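Local coordinates for probable glutamine-binding lipoprotein GlnH (GLNBP) (Mycobacterium tuberculosis, PDB 6H1U) that binds acidic amino acids, here aspartate, as a family 3 solute-binding lipoprotein that probably serves their transport, at residues G76-I81 with V119-I124; A141-L146 with A205-D210; S21-D26 with T125-K130. One frame throughout, in Å; residues are numbered along the deposited sequence.

Contact 1 of 3, residues G76-I81 with V119-I124; sequences GFDVDI and VKTMSI. With ASP (aspartic acid), chain B.
Asp78, in the first turn of helix 77-90, reaches across to the loop 119-124 and takes the backbone N-H of Thr121: N to OD2 is 2.9 Å, met on the syn side of the carboxylate and 26° out of its plane. With CG turned beside the backbone N (chi1 -84°), the carboxylate lies along Val119, the two side chains running past each other in opposite directions. This is the tight part. Val119 CG1 sits 3.6 Å from Asp78 OD1 and 3.5 Å from Asp78 O, and OD2 also comes 3.4 Å from Lys120 CA. OD1 is bonded to Tyr138 OH, so each carboxylate oxygen has its own donor. The looser margin is apolar: Ile81 CG2 only reaches CG1 of Val119 at 3.9 Å, the chains crossing at about a right angle, and helix 262-270 covers Ile81 through Leu266. Solvent has little access on any side, since all the touching residues are buried. Beyond Asp78 the loop faces the bound aspartate. Thr121 OG1 donates to ligand OD2 at 2.9 Å, while Thr121 O and Ser123 OG both receive the ligand amino group. Ser123 N gives a nearly straight bond to ligand OXT (166°). A helix-borne carboxylate thus acts as second shell to a first-shell loop, and the loop's backbone and hydroxyls form one wall of the amino-acid pocket of a family 3 solute-binding protein.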
loop_
_atom_site.group_PDB
_atom_site.type_symbol
_atom_site.label_atom_id
_atom_site.label_comp_id
_atom_site.label_asym_id
_atom_site.label_seq_id
_atom_site.Cartn_x
_atom_site.Cartn_y
_atom_site.Cartn_z
ATOM N N GLY A 76 10.592 -1.721 -7.524
ATOM C CA GLY A 76 10.086 -1.234 -6.255
ATOM C C GLY A 76 9.781 -2.372 -5.294
ATOM O O GLY A 76 9.783 -3.549 -5.652
ATOM N N PHE A 77 9.518 -1.977 -4.041
ATOM C CA PHE A 77 9.297 -2.949 -2.965
ATOM C C PHE A 77 8.125 -3.881 -3.276
ATOM O O PHE A 77 8.222 -5.101 -3.098
ATOM C CB PHE A 77 9.072 -2.199 -1.645
ATOM C CG PHE A 77 9.031 -3.080 -0.426
ATOM C CD1 PHE A 77 7.857 -3.723 -0.066
ATOM C CD2 PHE A 77 10.159 -3.247 0.365
ATOM C CE1 PHE A 77 7.806 -4.536 1.068
ATOM C CE2 PHE A 77 10.119 -4.054 1.506
ATOM C CZ PHE A 77 8.935 -4.692 1.854
ATOM N N ASP A 78 7.003 -3.328 -3.735
ATOM C CA ASP A 78 5.827 -4.161 -4.009
ATOM C C ASP A 78 6.059 -5.050 -5.218
ATOM O O ASP A 78 5.617 -6.205 -5.245
ATOM C CB ASP A 78 4.586 -3.294 -4.249
ATOM C CG ASP A 78 3.889 -2.882 -2.967
ATOM O OD1 ASP A 78 4.140 -3.476 -1.889
ATOM O OD2 ASP A 78 3.067 -1.949 -3.044
ATOM N N VAL A 79 6.732 -4.523 -6.243
ATOM C CA VAL A 79 7.103 -5.346 -7.390
ATOM C C VAL A 79 7.943 -6.533 -6.935
ATOM O O VAL A 79 7.753 -7.666 -7.393
ATOM C CB VAL A 79 7.849 -4.480 -8.425
ATOM C CG1 VAL A 79 8.503 -5.339 -9.496
ATOM C CG2 VAL A 79 6.892 -3.472 -9.051
ATOM N N ASP A 80 8.878 -6.295 -6.013
ATOM C CA ASP A 80 9.757 -7.373 -5.564
ATOM C C ASP A 80 9.010 -8.402 -4.718
ATOM O O ASP A 80 9.257 -9.605 -4.855
ATOM C CB ASP A 80 10.947 -6.797 -4.798
ATOM C CG ASP A 80 11.894 -6.028 -5.700
ATOM O OD1 ASP A 80 11.788 -6.200 -6.937
ATOM O OD2 ASP A 80 12.756 -5.276 -5.176
ATOM N N ILE A 81 8.096 -7.958 -3.845
ATOM C CA ILE A 81 7.245 -8.895 -3.095
ATOM C C ILE A 81 6.462 -9.778 -4.057
ATOM O O ILE A 81 6.420 -11.005 -3.904
ATOM C CB ILE A 81 6.298 -8.128 -2.151
ATOM C CG1 ILE A 81 7.069 -7.419 -1.026
ATOM C CG2 ILE A 81 5.190 -9.064 -1.621
ATOM C CD1 ILE A 81 7.665 -8.355 0.033
ATOM N N VAL A 119 -0.642 -6.328 -5.051
ATOM C CA VAL A 119 0.479 -5.929 -4.197
ATOM C C VAL A 119 0.648 -4.438 -4.453
ATOM O O VAL A 119 1.383 -4.018 -5.352
ATOM C CB VAL A 119 1.764 -6.706 -4.480
ATOM C CG1 VAL A 119 2.756 -6.497 -3.337
ATOM C CG2 VAL A 119 1.453 -8.230 -4.628
ATOM N N LYS A 120 -0.102 -3.632 -3.694
ATOM C CA LYS A 120 -0.159 -2.186 -3.934
ATOM C C LYS A 120 -0.499 -1.527 -2.594
ATOM O O LYS A 120 -1.634 -1.102 -2.372
ATOM C CB LYS A 120 -1.171 -1.815 -5.019
ATOM C CG LYS A 120 -0.969 -0.393 -5.533
ATOM C CD LYS A 120 -2.104 0.056 -6.432
ATOM C CE LYS A 120 -1.788 1.404 -7.044
ATOM N NZ LYS A 120 -1.171 2.345 -6.068
ATOM N N THR A 121 0.516 -1.466 -1.717
ATOM C CA THR A 121 0.475 -0.852 -0.385
ATOM C C THR A 121 -0.890 -1.013 0.280
ATOM O O THR A 121 -1.449 -0.045 0.793
ATOM C CB THR A 121 0.871 0.643 -0.453
ATOM O OG1 THR A 121 -0.020 1.376 -1.315
ATOM C CG2 THR A 121 2.288 0.807 -0.985
ATOM N N MET A 122 -1.436 -2.229 0.304
ATOM C CA MET A 122 -2.857 -2.393 0.597
ATOM C C MET A 122 -3.054 -2.688 2.084
ATOM O O MET A 122 -2.839 -3.811 2.546
ATOM C CB MET A 122 -3.459 -3.475 -0.293
ATOM C CG MET A 122 -4.974 -3.443 -0.299
ATOM S SD MET A 122 -5.632 -4.606 -1.505
ATOM C CE MET A 122 -7.387 -4.282 -1.347
ATOM N N SER A 123 -3.497 -1.679 2.831
ATOM C CA SER A 123 -3.737 -1.859 4.260
ATOM C C SER A 123 -4.845 -2.866 4.501
ATOM O O SER A 123 -5.898 -2.814 3.859
ATOM C CB SER A 123 -4.104 -0.528 4.908
ATOM O OG SER A 123 -3.007 0.349 4.820
ATOM N N ILE A 124 -4.592 -3.772 5.443
ATOM C CA ILE A 124 -5.556 -4.786 5.862
ATOM C C ILE A 124 -6.505 -4.157 6.870
ATOM O O ILE A 124 -6.076 -3.718 7.945
ATOM C CB ILE A 124 -4.838 -5.997 6.478
ATOM C CG1 ILE A 124 -3.806 -6.579 5.508
ATOM C CG2 ILE A 124 -5.835 -7.069 6.904
ATOM C CD1 ILE A 124 -2.687 -7.346 6.251
HETATM N N ASP B . -2.097 1.927 2.523
HETATM C CA ASP B . -3.207 2.858 2.361
HETATM C C ASP B . -4.429 2.138 1.806
HETATM O O ASP B . -5.393 2.781 1.382
HETATM C CB ASP B . -2.806 4.031 1.438
HETATM C CG ASP B . -2.597 3.598 -0.002
HETATM O OD1 ASP B . -2.504 4.482 -0.881
HETATM O OD2 ASP B . -2.506 2.384 -0.266
HETATM O OXT ASP B . -4.432 0.898 1.786
#

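Contact 2 of 3, residues A141-L146 with A205-D210; sequences ANQRIL and AVSTDD. With ASP (aspartic acid), chain B.
Ser207 OG is gripped from two directions by the strand opposite: it donates to Arg144 O at 2.8 Å and accepts from Gln143 NE2 at 3.0 Å. The first bond meets the carbonyl from above its plane, whereas the second is nearly straight and lies in the Gln143 amide plane. Gln143 gets there with CG anti to the backbone N (chi1 -178°) and an extended chain, which brings its amide alongside the serine; NE2 has a further, weak bond to Ser172 O. Between the antiparallel strands 139-148 and 205-207, the hydrogen-bonded pair Leu146 and Val206 is regular, with Leu146 N to Val206 O 2.7 Å and Val206 N to Leu146 O 3.0 Å. Toward the corner at Thr208 the ladder changes: Arg144 N still reaches Thr208 O at 2.9 Å, but the return bond from Thr208 N is weak. Asp210 then carries the pairing onward from the start of helix 210-219. Its N donates to Asn142 O, and Asp210 OD1, approached from above the carboxylate plane, receives Asn142 N at 3.1 Å. Arg144 CD packs on Asp210 CB, but the charged ends touch only through water 2, which bridges NH1 and OD2; Arg144 NH2 is bonded to Gly227 O. Asp209, just past the corner, takes the amino N of the bound aspartate on OD2 at 2.7 Å, and the same oxygen is bonded to Tyr235 OH. Water 1 joins Asp209 OD1 to Gln143 OE1, so the glutamine is linked to the binding carboxylate only indirectly, through a water it holds weakly. With Tyr235 OH and water 1 as donors besides the ligand, Asp209 would probably stay ionised and would be expected to favour a protonated ligand amino group.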
loop_
_atom_site.group_PDB
_atom_site.type_symbol
_atom_site.label_atom_id
_atom_site.label_comp_id
_atom_site.label_asym_id
_atom_site.label_seq_id
_atom_site.Cartn_x
_atom_site.Cartn_y
_atom_site.Cartn_z
ATOM N N ALA A 141 3.349 0.167 7.938
ATOM C CA ALA A 141 3.562 1.609 7.797
ATOM C C ALA A 141 2.656 2.361 8.772
ATOM O O ALA A 141 1.853 1.770 9.503
ATOM C CB ALA A 141 3.327 2.063 6.352
ATOM N N ASN A 142 2.801 3.688 8.807
ATOM C CA ASN A 142 1.913 4.495 9.638
ATOM C C ASN A 142 1.650 5.836 8.973
ATOM O O ASN A 142 2.554 6.427 8.390
ATOM C CB ASN A 142 2.492 4.712 11.041
ATOM C CG ASN A 142 1.410 4.759 12.101
ATOM O OD1 ASN A 142 0.663 5.735 12.194
ATOM N ND2 ASN A 142 1.307 3.697 12.901
ATOM N N GLN A 143 0.411 6.314 9.068
ATOM C CA GLN A 143 0.043 7.559 8.388
ATOM C C GLN A 143 0.706 8.767 9.045
ATOM O O GLN A 143 0.644 8.926 10.266
ATOM C CB GLN A 143 -1.479 7.717 8.400
ATOM C CG GLN A 143 -1.984 8.969 7.681
ATOM C CD GLN A 143 -3.470 8.899 7.368
ATOM O OE1 GLN A 143 -4.112 7.868 7.578
ATOM N NE2 GLN A 143 -4.028 10.000 6.876
ATOM N N ARG A 144 1.316 9.634 8.239
ATOM C CA ARG A 144 1.915 10.870 8.748
ATOM C C ARG A 144 1.572 12.006 7.784
ATOM O O ARG A 144 0.646 11.907 6.969
ATOM C CB ARG A 144 3.421 10.665 8.987
ATOM C CG ARG A 144 3.710 9.513 9.986
ATOM C CD ARG A 144 5.159 9.445 10.418
ATOM N NE ARG A 144 5.558 10.650 11.136
ATOM C CZ ARG A 144 6.819 10.983 11.398
ATOM N NH1 ARG A 144 7.811 10.187 11.013
ATOM N NH2 ARG A 144 7.088 12.112 12.047
ATOM N N ILE A 145 2.303 13.123 7.885
ATOM C CA ILE A 145 2.015 14.336 7.126
ATOM C C ILE A 145 3.248 14.729 6.327
ATOM O O ILE A 145 4.368 14.656 6.835
ATOM C CB ILE A 145 1.603 15.497 8.057
ATOM C CG1 ILE A 145 0.348 15.120 8.856
ATOM C CG2 ILE A 145 1.392 16.786 7.265
ATOM C CD1 ILE A 145 0.100 16.022 10.066
ATOM N N LEU A 146 3.038 15.154 5.084
ATOM C CA LEU A 146 4.098 15.689 4.227
ATOM C C LEU A 146 3.827 17.166 3.966
ATOM O O LEU A 146 2.710 17.536 3.594
ATOM C CB LEU A 146 4.146 14.913 2.904
ATOM C CG LEU A 146 5.160 15.346 1.835
ATOM C CD1 LEU A 146 6.521 14.900 2.251
ATOM C CD2 LEU A 146 4.800 14.729 0.474
ATOM N N ALA A 205 -0.649 20.364 2.135
ATOM C CA ALA A 205 -0.030 19.198 2.748
ATOM C C ALA A 205 -0.657 17.946 2.153
ATOM O O ALA A 205 -1.739 17.993 1.565
ATOM C CB ALA A 205 -0.201 19.196 4.271
ATOM N N VAL A 206 0.043 16.832 2.323
ATOM C CA VAL A 206 -0.421 15.500 1.942
ATOM C C VAL A 206 -0.365 14.621 3.184
ATOM O O VAL A 206 0.614 14.676 3.933
ATOM C CB VAL A 206 0.474 14.903 0.833
ATOM C CG1 VAL A 206 -0.079 13.566 0.326
ATOM C CG2 VAL A 206 0.672 15.917 -0.307
ATOM N N SER A 207 -1.372 13.771 3.392
ATOM C CA SER A 207 -1.297 12.842 4.518
ATOM C C SER A 207 -1.588 11.423 4.048
ATOM O O SER A 207 -2.685 11.150 3.548
ATOM C CB SER A 207 -2.252 13.234 5.651
ATOM O OG SER A 207 -2.132 12.310 6.718
ATOM N N THR A 208 -0.608 10.532 4.205
ATOM C CA THR A 208 -0.780 9.103 3.945
ATOM C C THR A 208 0.368 8.350 4.612
ATOM O O THR A 208 1.111 8.912 5.426
ATOM C CB THR A 208 -0.876 8.811 2.437
ATOM O OG1 THR A 208 -1.274 7.443 2.221
ATOM C CG2 THR A 208 0.443 9.061 1.710
ATOM N N ASP A 209 0.485 7.061 4.278
ATOM C CA ASP A 209 1.531 6.189 4.811
ATOM C C ASP A 209 2.899 6.850 4.717
ATOM O O ASP A 209 3.276 7.354 3.655
ATOM C CB ASP A 209 1.589 4.885 4.015
ATOM C CG ASP A 209 0.248 4.179 3.885
ATOM O OD1 ASP A 209 -0.776 4.628 4.434
ATOM O OD2 ASP A 209 0.244 3.137 3.203
ATOM N N ASP A 210 3.674 6.787 5.815
ATOM C CA ASP A 210 5.006 7.392 5.794
ATOM C C ASP A 210 5.910 6.747 4.746
ATOM O O ASP A 210 6.814 7.404 4.213
ATOM C CB ASP A 210 5.654 7.350 7.189
ATOM C CG ASP A 210 5.694 5.953 7.831
ATOM O OD1 ASP A 210 5.194 4.949 7.278
ATOM O OD2 ASP A 210 6.235 5.874 8.953
HETATM N N ASP B . -2.097 1.927 2.523
HETATM C CA ASP B . -3.207 2.858 2.361
HETATM C C ASP B . -4.429 2.138 1.806
HETATM O O ASP B . -5.393 2.781 1.382
HETATM C CB ASP B . -2.806 4.031 1.438
HETATM C CG ASP B . -2.597 3.598 -0.002
HETATM O OD1 ASP B . -2.504 4.482 -0.881
HETATM O OD2 ASP B . -2.506 2.384 -0.266
HETATM O OXT ASP B . -4.432 0.898 1.786
HETATM O O HOH W 1 -2.584 6.415 5.294
HETATM O O HOH W 2 8.082 7.831 9.660
#

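Contact 3 of 3, residues S21-D26 with T125-K130. With ASP (aspartic acid), chain B.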
loop_
_atom_site.group_PDB
_atom_site.type_symbol
_atom_site.label_atom_id
_atom_site.label_comp_id
_atom_site.label_asym_id
_atom_site.label_seq_id
_atom_site.Cartn_x
_atom_site.Cartn_y
_atom_site.Cartn_z
ATOM N N SER A 21 -11.549 4.745 13.030
ATOM C CA SER A 21 -10.384 3.982 12.611
ATOM C C SER A 21 -10.189 2.714 13.440
ATOM O O SER A 21 -9.160 2.046 13.298
ATOM C CB SER A 21 -9.130 4.858 12.679
ATOM O OG SER A 21 -9.173 5.883 11.694
ATOM N N SER A 22 -11.154 2.372 14.295
ATOM C CA SER A 22 -11.072 1.148 15.085
ATOM C C SER A 22 -11.046 -0.084 14.185
ATOM O O SER A 22 -11.738 -0.139 13.165
ATOM C CB SER A 22 -12.262 1.068 16.048
ATOM O OG SER A 22 -13.301 0.283 15.488
ATOM N N GLN A 23 -10.250 -1.087 14.583
ATOM C CA GLN A 23 -10.043 -2.312 13.800
ATOM C C GLN A 23 -10.236 -3.530 14.713
ATOM O O GLN A 23 -9.278 -4.221 15.065
ATOM C CB GLN A 23 -8.651 -2.319 13.151
ATOM C CG GLN A 23 -8.462 -1.297 12.042
ATOM C CD GLN A 23 -9.394 -1.539 10.873
ATOM O OE1 GLN A 23 -9.614 -2.679 10.471
ATOM N NE2 GLN A 23 -9.951 -0.463 10.322
ATOM N N ASP A 24 -11.487 -3.807 15.074
ATOM C CA ASP A 24 -11.784 -4.793 16.106
ATOM C C ASP A 24 -12.050 -6.200 15.575
ATOM O O ASP A 24 -12.457 -7.064 16.358
ATOM C CB ASP A 24 -12.984 -4.347 16.949
ATOM C CG ASP A 24 -12.776 -2.995 17.595
ATOM O OD1 ASP A 24 -11.609 -2.592 17.788
ATOM O OD2 ASP A 24 -13.787 -2.345 17.927
ATOM N N CYS A 25 -11.844 -6.465 14.290
ATOM C CA CYS A 25 -12.002 -7.829 13.810
ATOM C C CYS A 25 -10.698 -8.615 13.872
ATOM O O CYS A 25 -10.634 -9.720 13.319
ATOM C CB CYS A 25 -12.516 -7.856 12.370
ATOM S SG CYS A 25 -11.357 -7.144 11.200
ATOM N N ASP A 26 -9.667 -8.076 14.522
ATOM C CA ASP A 26 -8.314 -8.617 14.445
ATOM C C ASP A 26 -7.948 -8.842 12.975
ATOM O O ASP A 26 -7.659 -9.967 12.562
ATOM C CB ASP A 26 -8.186 -9.905 15.248
ATOM C CG ASP A 26 -6.765 -10.449 15.270
ATOM O OD1 ASP A 26 -5.820 -9.667 15.021
ATOM O OD2 ASP A 26 -6.596 -11.652 15.559
ATOM N N THR A 125 -7.795 -4.123 6.537
ATOM C CA THR A 125 -8.801 -3.550 7.420
ATOM C C THR A 125 -9.986 -4.493 7.549
ATOM O O THR A 125 -10.232 -5.340 6.687
ATOM C CB THR A 125 -9.320 -2.197 6.925
ATOM O OG1 THR A 125 -10.059 -2.394 5.716
ATOM C CG2 THR A 125 -8.167 -1.235 6.655
ATOM N N CYS A 126 -10.727 -4.310 8.646
ATOM C CA CYS A 126 -11.969 -5.050 8.849
ATOM C C CYS A 126 -12.954 -4.812 7.719
ATOM O O CYS A 126 -13.634 -5.745 7.268
ATOM C CB CYS A 126 -12.587 -4.648 10.183
ATOM S SG CYS A 126 -11.539 -5.156 11.524
ATOM N N GLU A 127 -13.070 -3.559 7.278
ATOM C CA GLU A 127 -13.994 -3.231 6.204
ATOM C C GLU A 127 -13.615 -3.955 4.920
ATOM O O GLU A 127 -14.481 -4.507 4.224
ATOM C CB GLU A 127 -14.011 -1.714 5.991
ATOM C CG GLU A 127 -14.538 -0.922 7.196
ATOM C CD GLU A 127 -13.445 -0.407 8.151
ATOM O OE1 GLU A 127 -12.350 -1.010 8.246
ATOM O OE2 GLU A 127 -13.698 0.618 8.827
ATOM N N ARG A 128 -12.323 -3.971 4.589
ATOM C CA ARG A 128 -11.903 -4.617 3.353
ATOM C C ARG A 128 -12.002 -6.133 3.448
ATOM O O ARG A 128 -12.237 -6.795 2.431
ATOM C CB ARG A 128 -10.484 -4.192 3.000
ATOM C CG ARG A 128 -10.437 -2.759 2.495
ATOM C CD ARG A 128 -9.004 -2.291 2.341
ATOM N NE ARG A 128 -8.976 -0.915 1.836
ATOM C CZ ARG A 128 -7.860 -0.209 1.667
ATOM N NH1 ARG A 128 -6.680 -0.747 1.967
ATOM N NH2 ARG A 128 -7.923 1.043 1.206
ATOM N N ARG A 129 -11.836 -6.697 4.647
ATOM C CA ARG A 129 -11.931 -8.145 4.799
ATOM C C ARG A 129 -13.343 -8.667 4.591
ATOM O O ARG A 129 -13.519 -9.879 4.430
ATOM C CB ARG A 129 -11.424 -8.576 6.176
ATOM C CG ARG A 129 -9.918 -8.810 6.201
ATOM C CD ARG A 129 -9.534 -9.757 7.314
ATOM N NE ARG A 129 -8.164 -10.246 7.190
ATOM C CZ ARG A 129 -7.797 -11.256 6.406
ATOM N NH1 ARG A 129 -8.701 -11.884 5.659
ATOM N NH2 ARG A 129 -6.525 -11.639 6.372
ATOM N N LYS A 130 -14.357 -7.800 4.604
ATOM C CA LYS A 130 -15.679 -8.270 4.221
ATOM C C LYS A 130 -15.773 -8.534 2.726
ATOM O O LYS A 130 -16.700 -9.224 2.287
ATOM C CB LYS A 130 -16.746 -7.262 4.621
ATOM C CG LYS A 130 -16.691 -6.856 6.094
ATOM C CD LYS A 130 -17.823 -5.900 6.506
ATOM C CE LYS A 130 -18.440 -5.184 5.312
ATOM N NZ LYS A 130 -17.384 -4.409 4.557
HETATM N N ASP B . -2.097 1.927 2.523
HETATM C CA ASP B . -3.207 2.858 2.361
HETATM C C ASP B . -4.429 2.138 1.806
HETATM O O ASP B . -5.393 2.781 1.382
HETATM C CB ASP B . -2.806 4.031 1.438
HETATM C CG ASP B . -2.597 3.598 -0.002
HETATM O OD1 ASP B . -2.504 4.482 -0.881
HETATM O OD2 ASP B . -2.506 2.384 -0.266
HETATM O OXT ASP B . -4.432 0.898 1.786
#
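The Gln23 side chain stands across the start of the short, weakly bonded helix about 126-129, its amide gripping the helix through both ends. Gln23 OE1 receives Cys126 N at 2.7 Å in an almost straight bond that lies in the carbonyl plane. Gln23 NE2 turns to Glu127 OE1, 3.2 Å away, and meets the syn lone pair; the two side chains cross at about a right angle, their amide and carboxylate planes 38° apart. A bend at chi2 (-62°) brings the amide back over Thr125, whose CA is 3.3 Å from Gln23 OE1. Beside this polar pair the disulfide ties the same two segments covalently: Cys25 SG and Cys126 SG are 2.0 Å apart, the bridge twisted to a chi3 of -101°. Both links lie toward the surface. On the inner side Thr125 is the N-cap, its OG1 accepting from Arg128 N at 3.0 Å. Arg128 leaves the helix extended from CG to NE, toward the bound aspartate. The ligand carboxylate lies at the edge of the guanidinium, with Arg128 NH1 to ligand OXT at 2.8 Å and Arg128 NH2 to ligand O at 3.1 Å. NH1 is also bonded to Ser123 O, which fixes the group's rotation. An N-capped helical turn, stapled to the N-terminal loop by a disulfide, thus presents the bidentate arginine that receives the ligand alpha-carboxylate, a feature of amino-acid-binding proteins of this family.

All three contacts reach the same bound aspartate from different parts of the fold. Contacts 1 and 3 share a continuous piece of chain, 119-124 running into 125-130; their centres are about 19 Å apart, and they touch near that join, where Ile124 packs on Arg129. Contact 1 is nested within the loop that contact 3 closes, whereas contact 2 opens only after both have closed. Contact 2, centred about 17 Å from contact 1 and about 20 Å from contact 3, touches neither. Its strands 139-148 and 205-207 bring Asp209 to the ligand from another side, so one small molecule joins separate parts of the fold, consistent with a ligand-closed cleft.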